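Long-range contact in intradiol ring-cleavage dioxygenase (Streptomyces sp. SirexAA-E, PDB 4ILV), which probably cleaves catechol-type aromatic rings between their two hydroxyl-bearing carbons, using a bound ferric ion, as a secreted enzyme fused to a lignin-binding domain: residues Thr60-Val71 with Asp111-Pro121. Residues are numbered along the deposited sequence; the frame is centred on the assembly and turned at random.
Sequences TPGVPLTVSGYV and DGSFTLRTIVP
Strands 64-71 and 113-119 pair antiparallel, their axes 154° apart in direction, through hydrogen-bonded pairs L65-T118, V67-L116 and G69-F114, each closed by two backbone bonds; V71 N to G112 O and V120 N to V63 O extend the ladder at its ends. Beside the latter bond a water bridges V63 N and V120 O, and V63 CB meets V120 CG2 at 3.8 Å. On the face carrying L65, V67, F114, L116 and T118, the F114 ring folds back over the neighbouring backbone: its CG sits between its own N and carbonyl carbon (chi1 71°), and one face covers G69, whose N stands 3.4 Å above the ring plane toward the rim. With F114 CE2 3.4 Å from G69 N, the ring lies directly against the glycine backbone. S68 CA adds a CH-pi contact, 4.3 Å from the ring centroid and 26° off its normal. L65 and T118 run side by side, L65 CD2 being 3.9 Å from T118 CG2. On the other face T66 and T115 touch through their CG2 methyls at 3.6 Å, while the Y70 ring brings its CD1 edge to D111 O at 3.6 Å. D111 OD1 accepts from S113 N, an Asx turn, and also from S113 OG, both from the same carboxylate face. Past I119 the chain nears the ferric site, the P121 side chain about 8 Å from the iron. Strand 113-119 borders a four-stranded mixed sheet; strand 64-72 lies between it and strand 175-183, its parallel partner. F114 meets F182 edge-to-face and, with L116, packs on F86 of strand 83-87 in the β-sandwich's facing sheet.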
ATOM      1  N   THR A  60       9.482 -14.926  -7.451  1.00 38.29           N
ATOM      2  CA  THR A  60       8.401 -14.103  -7.974  1.00 29.34           C
ATOM      3  C   THR A  60       8.958 -13.185  -9.058  1.00 37.83           C
ATOM      4  O   THR A  60       9.917 -12.452  -8.811  1.00 38.74           O
ATOM      5  CB  THR A  60       7.798 -13.220  -6.863  1.00 32.82           C
ATOM      6  OG1 THR A  60       7.321 -14.049  -5.794  1.00 31.54           O
ATOM      7  CG2 THR A  60       6.664 -12.357  -7.412  1.00 26.72           C
ATOM      8  N   PRO A  61       8.363 -13.204 -10.257  1.00 32.16           N
ATOM      9  CA  PRO A  61       8.799 -12.295 -11.328  1.00 28.03           C
ATOM     10  C   PRO A  61       8.427 -10.833 -11.023  1.00 24.56           C
ATOM     11  O   PRO A  61       7.377 -10.574 -10.425  1.00 27.36           O
ATOM     12  CB  PRO A  61       8.029 -12.789 -12.548  1.00 31.01           C
ATOM     13  CG  PRO A  61       6.824 -13.474 -11.974  1.00 40.33           C
ATOM     14  CD  PRO A  61       7.289 -14.109 -10.695  1.00 39.20           C
ATOM     15  N   GLY A  62       9.292  -9.899 -11.415  1.00 24.53           N
ATOM     16  CA  GLY A  62       9.002  -8.488 -11.248  1.00 27.29           C
ATOM     17  C   GLY A  62      10.144  -7.752 -10.592  1.00 30.32           C
ATOM     18  O   GLY A  62      11.120  -8.361 -10.158  1.00 34.93           O
ATOM     19  N   VAL A  63      10.022  -6.431 -10.532  1.00 24.81           N
ATOM     20  CA  VAL A  63      11.021  -5.590  -9.901  1.00 25.08           C
ATOM     21  C   VAL A  63      10.783  -5.543  -8.390  1.00 18.21           C
ATOM     22  O   VAL A  63       9.726  -5.087  -7.941  1.00 23.20           O
ATOM     23  CB  VAL A  63      10.975  -4.163 -10.486  1.00 27.16           C
ATOM     24  CG1 VAL A  63      11.984  -3.274  -9.782  1.00 22.56           C
ATOM     25  CG2 VAL A  63      11.238  -4.202 -12.023  1.00 26.01           C
ATOM     26  N   PRO A  64      11.752  -6.044  -7.598  1.00 19.59           N
ATOM     27  CA  PRO A  64      11.584  -6.059  -6.138  1.00 19.71           C
ATOM     28  C   PRO A  64      11.250  -4.669  -5.613  1.00 20.95           C
ATOM     29  O   PRO A  64      11.830  -3.679  -6.069  1.00 25.73           O
ATOM     30  CB  PRO A  64      12.965  -6.488  -5.623  1.00 23.36           C
ATOM     31  CG  PRO A  64      13.541  -7.300  -6.753  1.00 31.31           C
ATOM     32  CD  PRO A  64      13.023  -6.661  -8.020  1.00 22.89           C
ATOM     33  N   LEU A  65      10.326  -4.613  -4.668  1.00 19.86           N
ATOM     34  CA  LEU A  65       9.912  -3.376  -4.049  1.00 22.78           C
ATOM     35  C   LEU A  65       9.630  -3.670  -2.589  1.00 23.81           C
ATOM     36  O   LEU A  65       8.840  -4.562  -2.279  1.00 19.42           O
ATOM     37  CB  LEU A  65       8.633  -2.845  -4.708  1.00 22.73           C
ATOM     38  CG  LEU A  65       7.966  -1.641  -4.010  1.00 18.16           C
ATOM     39  CD1 LEU A  65       8.902  -0.438  -4.104  1.00 15.06           C
ATOM     40  CD2 LEU A  65       6.603  -1.331  -4.639  1.00 19.23           C
ATOM     41  N   THR A  66      10.301  -2.953  -1.690  1.00 20.62           N
ATOM     42  CA  THR A  66       9.889  -2.937  -0.283  1.00 17.53           C
ATOM     43  C   THR A  66       9.344  -1.545   0.033  1.00 22.73           C
ATOM     44  O   THR A  66       9.980  -0.535  -0.269  1.00 23.67           O
ATOM     45  CB  THR A  66      11.037  -3.269   0.677  1.00 21.86           C
ATOM     46  OG1 THR A  66      11.413  -4.639   0.518  1.00 28.37           O
ATOM     47  CG2 THR A  66      10.600  -3.053   2.137  1.00 22.94           C
ATOM     48  N   VAL A  67       8.140  -1.500   0.586  1.00 22.38           N
ATOM     49  CA  VAL A  67       7.530  -0.254   1.020  1.00 21.72           C
ATOM     50  C   VAL A  67       7.500  -0.250   2.557  1.00 25.20           C
ATOM     51  O   VAL A  67       7.065  -1.225   3.184  1.00 18.86           O
ATOM     52  CB  VAL A  67       6.098  -0.107   0.463  1.00 22.26           C
ATOM     53  CG1 VAL A  67       5.456   1.220   0.911  1.00 19.40           C
ATOM     54  CG2 VAL A  67       6.105  -0.237  -1.074  1.00 19.51           C
ATOM     55  N   SER A  68       7.954   0.842   3.167  1.00 18.98           N
ATOM     56  CA  SER A  68       7.933   0.929   4.630  1.00 19.07           C
ATOM     57  C   SER A  68       7.616   2.346   5.131  1.00 22.34           C
ATOM     58  O   SER A  68       7.680   3.313   4.377  1.00 23.41           O
ATOM     59  CB  SER A  68       9.262   0.452   5.211  1.00 19.12           C
ATOM     60  OG  SER A  68      10.304   1.355   4.874  1.00 25.66           O
ATOM     61  N   GLY A  69       7.252   2.453   6.408  1.00 22.70           N
ATOM     62  CA  GLY A  69       6.935   3.741   6.999  1.00 23.66           C
ATOM     63  C   GLY A  69       6.290   3.574   8.363  1.00 27.68           C
ATOM     64  O   GLY A  69       6.467   2.549   9.020  1.00 29.86           O
ATOM     65  N   TYR A  70       5.514   4.568   8.775  1.00 26.93           N
ATOM     66  CA  TYR A  70       4.858   4.542  10.074  1.00 19.28           C
ATOM     67  C   TYR A  70       3.401   4.947   9.944  1.00 18.82           C
ATOM     68  O   TYR A  70       3.000   5.560   8.953  1.00 25.10           O
ATOM     69  CB  TYR A  70       5.559   5.507  11.045  1.00 23.17           C
ATOM     70  CG  TYR A  70       7.030   5.225  11.247  1.00 19.38           C
ATOM     71  CD1 TYR A  70       7.471   4.465  12.322  1.00 20.66           C
ATOM     72  CD2 TYR A  70       7.981   5.737  10.371  1.00 21.97           C
ATOM     73  CE1 TYR A  70       8.823   4.205  12.510  1.00 22.31           C
ATOM     74  CE2 TYR A  70       9.341   5.488  10.556  1.00 24.18           C
ATOM     75  CZ  TYR A  70       9.751   4.722  11.621  1.00 26.94           C
ATOM     76  OH  TYR A  70      11.092   4.466  11.798  1.00 32.17           O
ATOM     77  N   VAL A  71       2.607   4.600  10.953  1.00 25.02           N
ATOM     78  CA  VAL A  71       1.250   5.102  11.045  1.00 25.74           C
ATOM     79  C   VAL A  71       1.187   6.077  12.227  1.00 32.04           C
ATOM     80  O   VAL A  71       1.458   5.688  13.359  1.00 29.79           O
ATOM     81  CB  VAL A  71       0.232   3.958  11.257  1.00 33.25           C
ATOM     82  CG1 VAL A  71      -1.178   4.521  11.413  1.00 29.12           C
ATOM     83  CG2 VAL A  71       0.297   2.935  10.090  1.00 26.27           C
ATOM     84  N   ASP A 111       6.423   0.468  17.712  1.00 39.11           N
ATOM     85  CA  ASP A 111       6.978   1.689  17.158  1.00 35.69           C
ATOM     86  C   ASP A 111       6.072   2.306  16.086  1.00 39.39           C
ATOM     87  O   ASP A 111       6.378   3.358  15.540  1.00 30.20           O
ATOM     88  CB  ASP A 111       8.392   1.439  16.619  1.00 39.80           C
ATOM     89  CG  ASP A 111       8.424   0.460  15.454  1.00 45.50           C
ATOM     90  OD1 ASP A 111       7.378  -0.149  15.132  1.00 42.86           O
ATOM     91  OD2 ASP A 111       9.512   0.299  14.857  1.00 45.99           O
ATOM     92  N   GLY A 112       4.956   1.646  15.786  1.00 35.67           N
ATOM     93  CA  GLY A 112       4.026   2.154  14.787  1.00 28.08           C
ATOM     94  C   GLY A 112       4.468   1.935  13.348  1.00 29.82           C
ATOM     95  O   GLY A 112       3.894   2.501  12.411  1.00 26.31           O
ATOM     96  N   SER A 113       5.483   1.101  13.154  1.00 29.74           N
ATOM     97  CA  SER A 113       6.041   0.909  11.817  1.00 26.27           C
ATOM     98  C   SER A 113       5.333  -0.181  11.036  1.00 26.77           C
ATOM     99  O   SER A 113       4.691  -1.039  11.626  1.00 26.60           O
ATOM    100  CB  SER A 113       7.528   0.556  11.894  1.00 32.22           C
ATOM    101  OG  SER A 113       7.702  -0.703  12.512  1.00 30.70           O
ATOM    102  N   PHE A 114       5.463  -0.139   9.710  1.00 24.46           N
ATOM    103  CA  PHE A 114       5.064  -1.271   8.858  1.00 25.33           C
ATOM    104  C   PHE A 114       6.117  -1.514   7.780  1.00 29.04           C
ATOM    105  O   PHE A 114       6.920  -0.621   7.487  1.00 23.81           O
ATOM    106  CB  PHE A 114       3.726  -1.003   8.171  1.00 18.10           C
ATOM    107  CG  PHE A 114       3.809   0.044   7.090  1.00 19.95           C
ATOM    108  CD1 PHE A 114       3.957  -0.322   5.754  1.00 24.05           C
ATOM    109  CD2 PHE A 114       3.734   1.394   7.410  1.00 24.96           C
ATOM    110  CE1 PHE A 114       4.054   0.641   4.755  1.00 23.28           C
ATOM    111  CE2 PHE A 114       3.821   2.373   6.414  1.00 27.98           C
ATOM    112  CZ  PHE A 114       3.972   1.992   5.083  1.00 25.04           C
ATOM    113  N   THR A 115       6.096  -2.719   7.204  1.00 25.96           N
ATOM    114  CA  THR A 115       6.924  -3.056   6.055  0.67 27.13           C
ATOM    115  C   THR A 115       6.170  -3.983   5.123  1.00 23.82           C
ATOM    116  O   THR A 115       5.485  -4.899   5.575  1.00 30.08           O
ATOM    117  CB  THR A 115       8.209  -3.785   6.456  0.67 26.75           C
ATOM    118  OG1 THR A 115       8.730  -3.218   7.659  0.67 35.93           O
ATOM    119  CG2 THR A 115       9.229  -3.650   5.358  0.67 17.87           C
ATOM    120  N   LEU A 116       6.320  -3.753   3.825  1.00 17.46           N
ATOM    121  CA  LEU A 116       5.679  -4.602   2.822  1.00 21.00           C
ATOM    122  C   LEU A 116       6.699  -4.979   1.773  1.00 23.21           C
ATOM    123  O   LEU A 116       7.210  -4.110   1.069  1.00 24.67           O
ATOM    124  CB  LEU A 116       4.539  -3.867   2.139  1.00 20.24           C
ATOM    125  CG  LEU A 116       3.818  -4.702   1.066  1.00 23.37           C
ATOM    126  CD1 LEU A 116       2.997  -5.790   1.710  1.00 23.11           C
ATOM    127  CD2 LEU A 116       2.941  -3.810   0.230  1.00 15.88           C
ATOM    128  N   ARG A 117       7.020  -6.267   1.685  1.00 20.14           N
ATOM    129  CA  ARG A 117       7.928  -6.728   0.639  1.00 15.84           C
ATOM    130  C   ARG A 117       7.114  -7.261  -0.529  1.00 23.75           C
ATOM    131  O   ARG A 117       6.323  -8.194  -0.360  1.00 23.89           O
ATOM    132  CB  ARG A 117       8.857  -7.818   1.150  1.00 21.99           C
ATOM    133  CG  ARG A 117       9.878  -8.230   0.095  1.00 33.52           C
ATOM    134  CD  ARG A 117      10.597  -9.509   0.477  1.00 45.26           C
ATOM    135  NE  ARG A 117      11.399 -10.034  -0.627  1.00 49.80           N
ATOM    136  CZ  ARG A 117      11.866 -11.278  -0.673  1.00 51.73           C
ATOM    137  NH1 ARG A 117      11.600 -12.118   0.321  1.00 51.82           N
ATOM    138  NH2 ARG A 117      12.588 -11.687  -1.714  1.00 42.73           N
ATOM    139  N   THR A 118       7.315  -6.693  -1.713  1.00 22.82           N
ATOM    140  CA  THR A 118       6.440  -7.024  -2.839  1.00 21.22           C
ATOM    141  C   THR A 118       7.207  -6.833  -4.148  1.00 19.61           C
ATOM    142  O   THR A 118       8.433  -6.829  -4.138  1.00 19.59           O
ATOM    143  CB  THR A 118       5.130  -6.168  -2.764  1.00 19.58           C
ATOM    144  OG1 THR A 118       4.204  -6.578  -3.774  1.00 23.38           O
ATOM    145  CG2 THR A 118       5.423  -4.657  -2.892  1.00 17.95           C
ATOM    146  N   ILE A 119       6.512  -6.724  -5.278  1.00 22.00           N
ATOM    147  CA  ILE A 119       7.178  -6.278  -6.510  1.00 17.79           C
ATOM    148  C   ILE A 119       6.422  -5.071  -7.038  1.00 21.72           C
ATOM    149  O   ILE A 119       5.300  -4.815  -6.614  1.00 21.58           O
ATOM    150  CB  ILE A 119       7.321  -7.403  -7.615  1.00 21.43           C
ATOM    151  CG1 ILE A 119       6.034  -8.204  -7.782  1.00 23.44           C
ATOM    152  CG2 ILE A 119       8.425  -8.386  -7.230  1.00 21.05           C
ATOM    153  CD1 ILE A 119       4.924  -7.498  -8.549  1.00 25.63           C
ATOM    154  N   VAL A 120       7.027  -4.330  -7.951  1.00 20.74           N
ATOM    155  CA  VAL A 120       6.368  -3.149  -8.487  1.00 25.70           C
ATOM    156  C   VAL A 120       5.149  -3.630  -9.261  1.00 26.80           C
ATOM    157  O   VAL A 120       5.289  -4.453 -10.161  1.00 24.31           O
ATOM    158  CB  VAL A 120       7.326  -2.374  -9.407  1.00 26.61           C
ATOM    159  CG1 VAL A 120       6.630  -1.190 -10.050  1.00 24.91           C
ATOM    160  CG2 VAL A 120       8.565  -1.903  -8.611  1.00 20.65           C
ATOM    161  N   PRO A 121       3.942  -3.160  -8.891  1.00 20.71           N
ATOM    162  CA  PRO A 121       2.768  -3.641  -9.635  1.00 24.68           C
ATOM    163  C   PRO A 121       2.793  -3.192 -11.095  1.00 23.21           C
ATOM    164  O   PRO A 121       3.270  -2.100 -11.413  1.00 23.56           O
ATOM    165  CB  PRO A 121       1.587  -3.008  -8.904  1.00 23.26           C
ATOM    166  CG  PRO A 121       2.181  -1.771  -8.198  1.00 25.01           C
ATOM    167  CD  PRO A 121       3.593  -2.184  -7.843  1.00 23.23           C
TER
HETATM  168  O   HOH W   1       7.511  -5.424 -11.462  1.00 24.32           O